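Local coordinates for hemolysin activator protein CdiB (Acinetobacter baumannii ACICU, PDB 6WIL) that probably secretes its partner toxin across the outer membrane, as the Omp85-superfamily transporter of a two-partner, contact-dependent growth inhibition system, at residues Pro9-Val12 against Leu13-Gln16; Gly150-Ser153 against Ser154-Lys158; Tyr106-Asn109 against Glu110-Lys114. One frame throughout, in Å; residues are numbered along the deposited sequence.

Contact 1: Pro9-Val12 against Leu13-Gln16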
ATOM      1  N   PRO A   9      23.100 -16.994  -1.239  1.00 79.78           N
ATOM      2  CA  PRO A   9      21.853 -17.413  -1.910  1.00 66.58           C
ATOM      3  C   PRO A   9      20.664 -17.533  -0.970  1.00 63.65           C
ATOM      4  O   PRO A   9      19.582 -17.017  -1.276  1.00 60.25           O
ATOM      5  CB  PRO A   9      22.238 -18.762  -2.531  1.00 66.76           C
ATOM      6  CG  PRO A   9      23.686 -18.647  -2.782  1.00 72.31           C
ATOM      7  CD  PRO A   9      24.229 -17.866  -1.623  1.00 65.47           C
ATOM      8  N   SER A  10      20.835 -18.202   0.174  1.00 68.34           N
ATOM      9  CA  SER A  10      19.715 -18.392   1.094  1.00 61.19           C
ATOM     10  C   SER A  10      19.239 -17.075   1.697  1.00 46.32           C
ATOM     11  O   SER A  10      18.046 -16.926   1.982  1.00 62.02           O
ATOM     12  CB  SER A  10      20.101 -19.372   2.204  1.00 71.82           C
ATOM     13  OG  SER A  10      19.794 -20.709   1.845  1.00 75.97           O
ATOM     14  N   GLN A  11      20.145 -16.116   1.902  1.00 54.09           N
ATOM     15  CA  GLN A  11      19.754 -14.836   2.483  1.00 62.98           C
ATOM     16  C   GLN A  11      19.050 -13.937   1.474  1.00 64.83           C
ATOM     17  O   GLN A  11      18.169 -13.160   1.857  1.00 68.46           O
ATOM     18  CB  GLN A  11      20.979 -14.120   3.062  1.00 66.28           C
ATOM     19  CG  GLN A  11      21.039 -14.095   4.591  1.00 79.37           C
ATOM     20  CD  GLN A  11      20.107 -13.060   5.212  1.00 80.57           C
ATOM     21  OE1 GLN A  11      19.256 -12.481   4.537  1.00 88.93           O
ATOM     22  NE2 GLN A  11      20.273 -12.819   6.508  1.00 73.69           N
ATOM     23  N   VAL A  12      19.424 -14.021   0.195  1.00 55.31           N
ATOM     24  CA  VAL A  12      18.712 -13.275  -0.841  1.00 55.78           C
ATOM     25  C   VAL A  12      17.273 -13.761  -0.944  1.00 63.44           C
ATOM     26  O   VAL A  12      16.326 -12.964  -0.979  1.00 54.42           O
ATOM     27  CB  VAL A  12      19.447 -13.398  -2.189  1.00 53.67           C
ATOM     28  CG1 VAL A  12      18.511 -13.065  -3.343  1.00 49.32           C
ATOM     29  CG2 VAL A  12      20.663 -12.487  -2.213  1.00 47.98           C
ATOM     30  N   LEU A  13      17.087 -15.084  -0.992  1.00 56.35           N
ATOM     31  CA  LEU A  13      15.745 -15.648  -1.069  1.00 56.00           C
ATOM     32  C   LEU A  13      14.927 -15.309   0.169  1.00 64.98           C
ATOM     33  O   LEU A  13      13.706 -15.132   0.078  1.00 60.43           O
ATOM     34  CB  LEU A  13      15.828 -17.163  -1.256  1.00 50.17           C
ATOM     35  CG  LEU A  13      14.511 -17.894  -1.522  1.00 82.63           C
ATOM     36  CD1 LEU A  13      14.117 -17.802  -2.993  1.00 65.45           C
ATOM     37  CD2 LEU A  13      14.595 -19.343  -1.064  1.00 79.49           C
ATOM     38  N   GLN A  14      15.577 -15.212   1.331  1.00 54.25           N
ATOM     39  CA  GLN A  14      14.873 -14.816   2.546  1.00 48.15           C
ATOM     40  C   GLN A  14      14.415 -13.363   2.471  1.00 43.27           C
ATOM     41  O   GLN A  14      13.292 -13.041   2.877  1.00 55.79           O
ATOM     42  CB  GLN A  14      15.770 -15.044   3.765  1.00 48.64           C
ATOM     43  CG  GLN A  14      15.360 -14.287   5.022  1.00 48.89           C
ATOM     44  CD  GLN A  14      14.123 -14.859   5.695  1.00 62.82           C
ATOM     45  OE1 GLN A  14      13.588 -15.887   5.277  1.00 65.99           O
ATOM     46  NE2 GLN A  14      13.667 -14.194   6.751  1.00 62.46           N
ATOM     47  N   ASP A  15      15.263 -12.475   1.943  1.00 59.80           N
ATOM     48  CA  ASP A  15      14.881 -11.069   1.825  1.00 46.69           C
ATOM     49  C   ASP A  15      13.720 -10.889   0.855  1.00 50.90           C
ATOM     50  O   ASP A  15      12.791 -10.119   1.130  1.00 53.93           O
ATOM     51  CB  ASP A  15      16.079 -10.228   1.385  1.00 53.11           C
ATOM     52  CG  ASP A  15      17.102 -10.040   2.489  1.00 76.77           C
ATOM     53  OD1 ASP A  15      16.955 -10.676   3.555  1.00 85.34           O
ATOM     54  OD2 ASP A  15      18.051  -9.250   2.295  1.00 91.46           O
ATOM     55  N   GLN A  16      13.758 -11.579  -0.289  1.00 49.41           N
ATOM     56  CA  GLN A  16      12.644 -11.512  -1.230  1.00 46.88           C
ATOM     57  C   GLN A  16      11.360 -12.035  -0.597  1.00 51.09           C
ATOM     58  O   GLN A  16      10.291 -11.430  -0.747  1.00 51.44           O
ATOM     59  CB  GLN A  16      12.973 -12.300  -2.499  1.00 45.76           C
ATOM     60  CG  GLN A  16      14.153 -11.758  -3.300  1.00 52.57           C
ATOM     61  CD  GLN A  16      14.349 -12.491  -4.619  1.00 59.00           C
ATOM     62  OE1 GLN A  16      14.003 -13.666  -4.747  1.00 65.44           O
ATOM     63  NE2 GLN A  16      14.897 -11.794  -5.608  1.00 55.03           N
TER
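Val12 O receives the backbone N-H of Gln16 at 3.0 Å, with an N-H...O angle of 170°. The side chain of Gln16 runs back beside the same carbonyl. Its CG lies 3.4 Å from Val12 O, because CG stands anti to the carbonyl carbon (chi1 -63°). One turn earlier in this helix, Leu13 N bonds to Pro9 O, and that bond is just as straight. Gln14 N reaches Ser10 O at a more bent angle, 144°. Asp15 N meets Gln11 O at 3.0 Å, and the carboxylate of Asp15 turns back toward that oxygen, with Asp15 CG 3.4 Å from Gln11 O. All four bonds are the i to i+4 bonds of an alpha helix.

Ser10 and Gln14 are buried, one turn apart. Gln14 NE2 donates to Ser270 OG and Asn289 OD1, and Ser10 OG makes weak hydrogen bonds to Asn268 and Ser266. Tyr291 of strand 282-295 touches Ser10, Gln11 and Gln14. Leu13 and Gln16 rest on Tyr461. Helix 8-27 lies inside the barrel, as the plug helix does in FhaC-type transporters. The chemistry is polar toward the barrel strands. Side-chain hydrogen bonds hold this face of the helix, and such a seat is consistent with a plug that can be displaced during secretion.

Contact 2: Gly150-Ser153 against Ser154-Lys158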
ATOM      1  N   GLY A 150     -21.753  -2.454  18.528  1.00 47.81           N
ATOM      2  CA  GLY A 150     -20.360  -2.825  18.678  1.00 34.14           C
ATOM      3  C   GLY A 150     -19.678  -2.063  19.799  1.00 35.66           C
ATOM      4  O   GLY A 150     -20.065  -0.946  20.160  1.00 43.70           O
ATOM      5  N   LYS A 151     -18.635  -2.669  20.358  1.00 38.85           N
ATOM      6  CA  LYS A 151     -17.898  -2.083  21.468  1.00 33.76           C
ATOM      7  C   LYS A 151     -16.633  -1.414  20.950  1.00 42.83           C
ATOM      8  O   LYS A 151     -15.880  -2.010  20.171  1.00 36.23           O
ATOM      9  CB  LYS A 151     -17.544  -3.138  22.518  1.00 35.11           C
ATOM     10  CG  LYS A 151     -18.729  -3.978  22.972  1.00 35.94           C
ATOM     11  CD  LYS A 151     -19.939  -3.119  23.312  1.00 35.03           C
ATOM     12  CE  LYS A 151     -19.890  -2.565  24.727  1.00 41.01           C
ATOM     13  NZ  LYS A 151     -21.158  -1.835  25.060  1.00 40.25           N
ATOM     14  N   ILE A 152     -16.407  -0.179  21.383  1.00 32.53           N
ATOM     15  CA  ILE A 152     -15.200   0.557  21.030  1.00 39.73           C
ATOM     16  C   ILE A 152     -14.886   1.519  22.167  1.00 37.71           C
ATOM     17  O   ILE A 152     -15.743   2.300  22.591  1.00 52.03           O
ATOM     18  CB  ILE A 152     -15.349   1.290  19.679  1.00 39.95           C
ATOM     19  CG1 ILE A 152     -14.078   2.067  19.345  1.00 37.97           C
ATOM     20  CG2 ILE A 152     -16.564   2.208  19.666  1.00 25.27           C
ATOM     21  CD1 ILE A 152     -13.941   2.410  17.880  1.00 37.17           C
ATOM     22  N   SER A 153     -13.663   1.443  22.681  1.00 44.59           N
ATOM     23  CA  SER A 153     -13.268   2.319  23.768  1.00 46.02           C
ATOM     24  C   SER A 153     -13.152   3.756  23.271  1.00 53.12           C
ATOM     25  O   SER A 153     -12.971   4.020  22.079  1.00 50.25           O
ATOM     26  CB  SER A 153     -11.938   1.868  24.369  1.00 31.64           C
ATOM     27  OG  SER A 153     -10.849   2.456  23.681  1.00 48.22           O
ATOM     28  N   SER A 154     -13.263   4.696  24.211  1.00 58.93           N
ATOM     29  CA  SER A 154     -13.127   6.104  23.855  1.00 48.52           C
ATOM     30  C   SER A 154     -11.738   6.409  23.314  1.00 43.47           C
ATOM     31  O   SER A 154     -11.587   7.268  22.438  1.00 48.62           O
ATOM     32  CB  SER A 154     -13.440   6.983  25.064  1.00 42.40           C
ATOM     33  OG  SER A 154     -14.768   6.765  25.508  1.00 75.91           O
ATOM     34  N   LEU A 155     -10.716   5.711  23.813  1.00 42.79           N
ATOM     35  CA  LEU A 155      -9.368   5.897  23.289  1.00 50.52           C
ATOM     36  C   LEU A 155      -9.280   5.451  21.834  1.00 41.93           C
ATOM     37  O   LEU A 155      -8.643   6.118  21.010  1.00 39.32           O
ATOM     38  CB  LEU A 155      -8.363   5.135  24.154  1.00 37.10           C
ATOM     39  CG  LEU A 155      -6.893   5.174  23.730  1.00 53.47           C
ATOM     40  CD1 LEU A 155      -6.383   6.606  23.673  1.00 41.64           C
ATOM     41  CD2 LEU A 155      -6.042   4.335  24.676  1.00 41.54           C
ATOM     42  N   GLN A 156      -9.927   4.330  21.500  1.00 34.84           N
ATOM     43  CA  GLN A 156      -9.933   3.848  20.122  1.00 36.21           C
ATOM     44  C   GLN A 156     -10.501   4.889  19.167  1.00 42.77           C
ATOM     45  O   GLN A 156      -9.947   5.115  18.085  1.00 54.42           O
ATOM     46  CB  GLN A 156     -10.735   2.552  20.027  1.00 42.24           C
ATOM     47  CG  GLN A 156      -9.907   1.287  19.936  1.00 34.04           C
ATOM     48  CD  GLN A 156     -10.774   0.048  19.919  1.00 47.30           C
ATOM     49  OE1 GLN A 156     -10.893  -0.629  18.896  1.00 50.43           O
ATOM     50  NE2 GLN A 156     -11.398  -0.253  21.055  1.00 50.10           N
ATOM     51  N   LEU A 157     -11.613   5.528  19.542  1.00 43.62           N
ATOM     52  CA  LEU A 157     -12.182   6.567  18.689  1.00 37.33           C
ATOM     53  C   LEU A 157     -11.231   7.744  18.546  1.00 41.31           C
ATOM     54  O   LEU A 157     -11.052   8.274  17.443  1.00 62.38           O
ATOM     55  CB  LEU A 157     -13.522   7.040  19.246  1.00 32.36           C
ATOM     56  CG  LEU A 157     -14.716   6.101  19.115  1.00 33.87           C
ATOM     57  CD1 LEU A 157     -15.908   6.687  19.853  1.00 30.85           C
ATOM     58  CD2 LEU A 157     -15.054   5.863  17.655  1.00 28.89           C
ATOM     59  N   LYS A 158     -10.606   8.165  19.648  1.00 35.55           N
ATOM     60  CA  LYS A 158      -9.721   9.325  19.595  1.00 36.46           C
ATOM     61  C   LYS A 158      -8.512   9.070  18.700  1.00 43.56           C
ATOM     62  O   LYS A 158      -8.091   9.958  17.950  1.00 41.92           O
ATOM     63  CB  LYS A 158      -9.275   9.715  21.004  1.00 38.95           C
ATOM     64  CG  LYS A 158      -8.051  10.618  21.019  1.00 51.54           C
ATOM     65  CD  LYS A 158      -7.921  11.407  22.307  1.00 52.78           C
ATOM     66  CE  LYS A 158      -6.704  12.322  22.245  1.00 61.64           C
ATOM     67  NZ  LYS A 158      -6.573  13.179  23.456  1.00 73.78           N
TER
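An N-cap with a hydrophobic staple opens helix 154-160, which follows strand 132-149 in the POTRA domain next to the barrel. Ser153 is the cap residue. Its OG accepts the backbone N-H of Gln156 at 3.0 Å, with an N-H...O angle of 162°. The hydroxyl gets there because chi1 (88°) sets OG between the backbone N and the carbonyl carbon, which places it within reach of Gln156 N. Ser153 also uses its backbone. Its O accepts from Leu157 N at 3.2 Å and so begins the i to i+4 ladder. Lys158 N to Ser154 O is the next rung. Ser153 therefore serves the first turn twice, once through its side chain and once through its carbonyl.

Ile152 adds an apolar contact just before the cap. Its CB points toward the helix, and CG1 stands anti to the backbone N (chi1 179°). CG1 packs against Gln156 CB at 3.4 Å, with the two side chains crossing at a slant. Beyond it, CD1 reaches the delta branch of Leu157. The Ile152 and Leu157 side chains cross at about a right angle. Ile152, just before the cap, and Leu157, in the first turn, make the apolar contact of the staple, beside the capping bond of Ser153.

The surroundings tie this turn to both domains. Tyr185 of strand 185-193 touches Ile152 and Gln156. Gln156 O accepts from Asn249 ND2, Gln156 packs on His247, and Leu155 packs on Leu248. These three residues lie in the loop between barrel strands 232-243 and 251-261. The first helical turn thus sits where the POTRA domain meets the barrel. The staple closes with Ile152 CD1 3.6 Å from Leu157 CD2.

Contact 3: Tyr106-Asn109 against Glu110-Lys114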
ATOM      1  N   TYR A 106     -21.274  26.732  -8.597  1.00 50.71           N
ATOM      2  CA  TYR A 106     -19.843  26.537  -8.802  1.00 45.24           C
ATOM      3  C   TYR A 106     -19.087  26.598  -7.480  1.00 47.66           C
ATOM      4  O   TYR A 106     -18.198  25.776  -7.229  1.00 44.17           O
ATOM      5  CB  TYR A 106     -19.314  27.588  -9.781  1.00 41.98           C
ATOM      6  CG  TYR A 106     -17.831  27.507 -10.068  1.00 43.68           C
ATOM      7  CD1 TYR A 106     -17.281  26.390 -10.680  1.00 54.16           C
ATOM      8  CD2 TYR A 106     -16.986  28.562  -9.754  1.00 48.46           C
ATOM      9  CE1 TYR A 106     -15.929  26.318 -10.959  1.00 53.32           C
ATOM     10  CE2 TYR A 106     -15.631  28.499 -10.028  1.00 48.53           C
ATOM     11  CZ  TYR A 106     -15.109  27.374 -10.630  1.00 52.01           C
ATOM     12  OH  TYR A 106     -13.763  27.305 -10.905  1.00 73.63           O
ATOM     13  N   ALA A 107     -19.431  27.562  -6.622  1.00 36.03           N
ATOM     14  CA  ALA A 107     -18.784  27.660  -5.322  1.00 39.41           C
ATOM     15  C   ALA A 107     -19.156  26.504  -4.404  1.00 41.32           C
ATOM     16  O   ALA A 107     -18.405  26.202  -3.471  1.00 40.65           O
ATOM     17  CB  ALA A 107     -19.138  28.991  -4.660  1.00 30.18           C
ATOM     18  N   GLN A 108     -20.293  25.850  -4.647  1.00 36.48           N
ATOM     19  CA  GLN A 108     -20.682  24.696  -3.846  1.00 44.06           C
ATOM     20  C   GLN A 108     -19.975  23.433  -4.320  1.00 52.00           C
ATOM     21  O   GLN A 108     -19.591  22.590  -3.502  1.00 48.29           O
ATOM     22  CB  GLN A 108     -22.200  24.514  -3.892  1.00 37.67           C
ATOM     23  CG  GLN A 108     -22.713  23.248  -3.217  1.00 44.03           C
ATOM     24  CD  GLN A 108     -22.628  23.301  -1.703  1.00 53.98           C
ATOM     25  OE1 GLN A 108     -22.430  24.365  -1.114  1.00 44.73           O
ATOM     26  NE2 GLN A 108     -22.784  22.147  -1.063  1.00 58.90           N
ATOM     27  N   ASN A 109     -19.801  23.285  -5.636  1.00 53.17           N
ATOM     28  CA  ASN A 109     -19.001  22.179  -6.152  1.00 41.66           C
ATOM     29  C   ASN A 109     -17.569  22.268  -5.647  1.00 39.70           C
ATOM     30  O   ASN A 109     -16.949  21.248  -5.327  1.00 54.74           O
ATOM     31  CB  ASN A 109     -19.040  22.176  -7.682  1.00 50.63           C
ATOM     32  CG  ASN A 109     -18.143  21.112  -8.287  1.00 64.31           C
ATOM     33  OD1 ASN A 109     -18.503  19.937  -8.334  1.00 70.81           O
ATOM     34  ND2 ASN A 109     -16.974  21.523  -8.766  1.00 46.85           N
ATOM     35  N   GLU A 110     -17.031  23.486  -5.554  1.00 41.45           N
ATOM     36  CA  GLU A 110     -15.697  23.665  -4.993  1.00 41.96           C
ATOM     37  C   GLU A 110     -15.672  23.288  -3.518  1.00 55.27           C
ATOM     38  O   GLU A 110     -14.666  22.773  -3.015  1.00 40.62           O
ATOM     39  CB  GLU A 110     -15.240  25.110  -5.187  1.00 34.01           C
ATOM     40  CG  GLU A 110     -13.745  25.283  -5.079  1.00 61.47           C
ATOM     41  CD  GLU A 110     -12.998  24.346  -6.005  1.00 63.50           C
ATOM     42  OE1 GLU A 110     -13.268  24.379  -7.227  1.00 65.66           O
ATOM     43  OE2 GLU A 110     -12.161  23.562  -5.507  1.00 78.32           O
ATOM     44  N   LEU A 111     -16.774  23.541  -2.810  1.00 44.21           N
ATOM     45  CA  LEU A 111     -16.882  23.122  -1.417  1.00 43.91           C
ATOM     46  C   LEU A 111     -16.827  21.604  -1.303  1.00 44.96           C
ATOM     47  O   LEU A 111     -16.109  21.056  -0.457  1.00 41.23           O
ATOM     48  CB  LEU A 111     -18.180  23.669  -0.816  1.00 42.25           C
ATOM     49  CG  LEU A 111     -18.250  23.862   0.697  1.00 53.87           C
ATOM     50  CD1 LEU A 111     -17.164  24.825   1.151  1.00 40.00           C
ATOM     51  CD2 LEU A 111     -19.626  24.378   1.099  1.00 55.82           C
ATOM     52  N   LEU A 112     -17.580  20.906  -2.159  1.00 42.38           N
ATOM     53  CA  LEU A 112     -17.537  19.449  -2.176  1.00 46.54           C
ATOM     54  C   LEU A 112     -16.192  18.929  -2.669  1.00 61.04           C
ATOM     55  O   LEU A 112     -15.766  17.842  -2.263  1.00 68.03           O
ATOM     56  CB  LEU A 112     -18.666  18.904  -3.052  1.00 47.30           C
ATOM     57  CG  LEU A 112     -20.080  19.321  -2.646  1.00 53.15           C
ATOM     58  CD1 LEU A 112     -21.113  18.738  -3.601  1.00 49.08           C
ATOM     59  CD2 LEU A 112     -20.367  18.896  -1.214  1.00 50.26           C
ATOM     60  N   LYS A 113     -15.519  19.682  -3.546  1.00 55.48           N
ATOM     61  CA  LYS A 113     -14.198  19.278  -4.017  1.00 55.18           C
ATOM     62  C   LYS A 113     -13.226  19.107  -2.857  1.00 46.62           C
ATOM     63  O   LYS A 113     -12.436  18.157  -2.834  1.00 50.67           O
ATOM     64  CB  LYS A 113     -13.654  20.306  -5.009  1.00 61.69           C
ATOM     65  CG  LYS A 113     -13.644  19.853  -6.455  1.00 60.67           C
ATOM     66  CD  LYS A 113     -12.881  20.851  -7.314  1.00 67.04           C
ATOM     67  CE  LYS A 113     -12.971  20.503  -8.788  1.00 74.67           C
ATOM     68  NZ  LYS A 113     -12.756  21.706  -9.638  1.00 62.07           N
ATOM     69  N   LYS A 114     -13.271  20.013  -1.886  1.00 40.57           N
ATOM     70  CA  LYS A 114     -12.392  19.939  -0.729  1.00 47.56           C
ATOM     71  C   LYS A 114     -12.943  19.051   0.381  1.00 51.89           C
ATOM     72  O   LYS A 114     -12.269  18.871   1.400  1.00 44.99           O
ATOM     73  CB  LYS A 114     -12.112  21.345  -0.188  1.00 43.98           C
ATOM     74  CG  LYS A 114     -10.824  21.971  -0.719  1.00 41.67           C
ATOM     75  CD  LYS A 114     -10.820  22.070  -2.237  1.00 57.17           C
ATOM     76  CE  LYS A 114      -9.458  22.498  -2.760  1.00 61.34           C
ATOM     77  NZ  LYS A 114      -9.005  23.769  -2.134  1.00 61.27           N
TER
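Four consecutive i to i+4 bonds carry the backbone of helix 97-113 through its last turns, from Glu110 N to Tyr106 O up to Lys113 N to Asn109 O. Lys113 N to Asn109 O is 2.8 Å. Leu112 N to Gln108 O is 2.9 Å, with an N-H...O angle of 161°.

Gln108 carries much of the side-chain contact. Its chain leaves anti to the backbone N (chi1 174°) and bends at the next torsion (72°), which brings the amide forward along the helix. There the amide lies beside two leucines. OE1 is 3.6 Å from Leu111 CD2, and NE2 is 4.1 Å from Leu112 CD2. Both ends of the amide are bonded to the backbone at the start of strand 120-123 and just before it: OE1 accepts from Ile121 N, and NE2 donates to Ser119 O. These two bonds fix its rotation. Leu112 CG also lies close to the backbone, 3.4 Å from Gln108 O.

On another side, the aliphatic part of Lys113 crosses Asn109 at a slant. Lys113 CE passes 4.1 Å from Asn109 ND2. The lysine then extends to Glu110, where Lys113 NZ and Glu110 OE1 form a long salt bridge of 3.6 Å.

Buried Ala107 faces Val79 and Ile83 of helix 77-85. Tyr106 meets His86 edge-to-face and also touches Phe44. Leu111 packs on Ile121 of strand 120-123. One helix thus covers both a second helix and a strand of the sheet. This is the layered arrangement of a POTRA domain, in which two helices pack against a small beta sheet.

Along the chain the order is contact 1, contact 3, contact 2. Contact 1 belongs to helix 8-27, inside the 16-stranded barrel. Contact 3 ends helix 97-113 in the ShlB-type POTRA domain. Contact 2 starts helix 154-160 in the following POTRA domain, beside the barrel. Contacts 1 and 3 have centres about 51 Å apart, on opposite sides of the chain's centre. The centre of contact 2 is about 41 Å from that of contact 1 and 32 Å from that of contact 3. None of them touch. Strand 132-149 links the two POTRA domains. The three helices thus mark the pore, its adjoining domain and the POTRA domain farther from the barrel, which in this family probably receives the substrate.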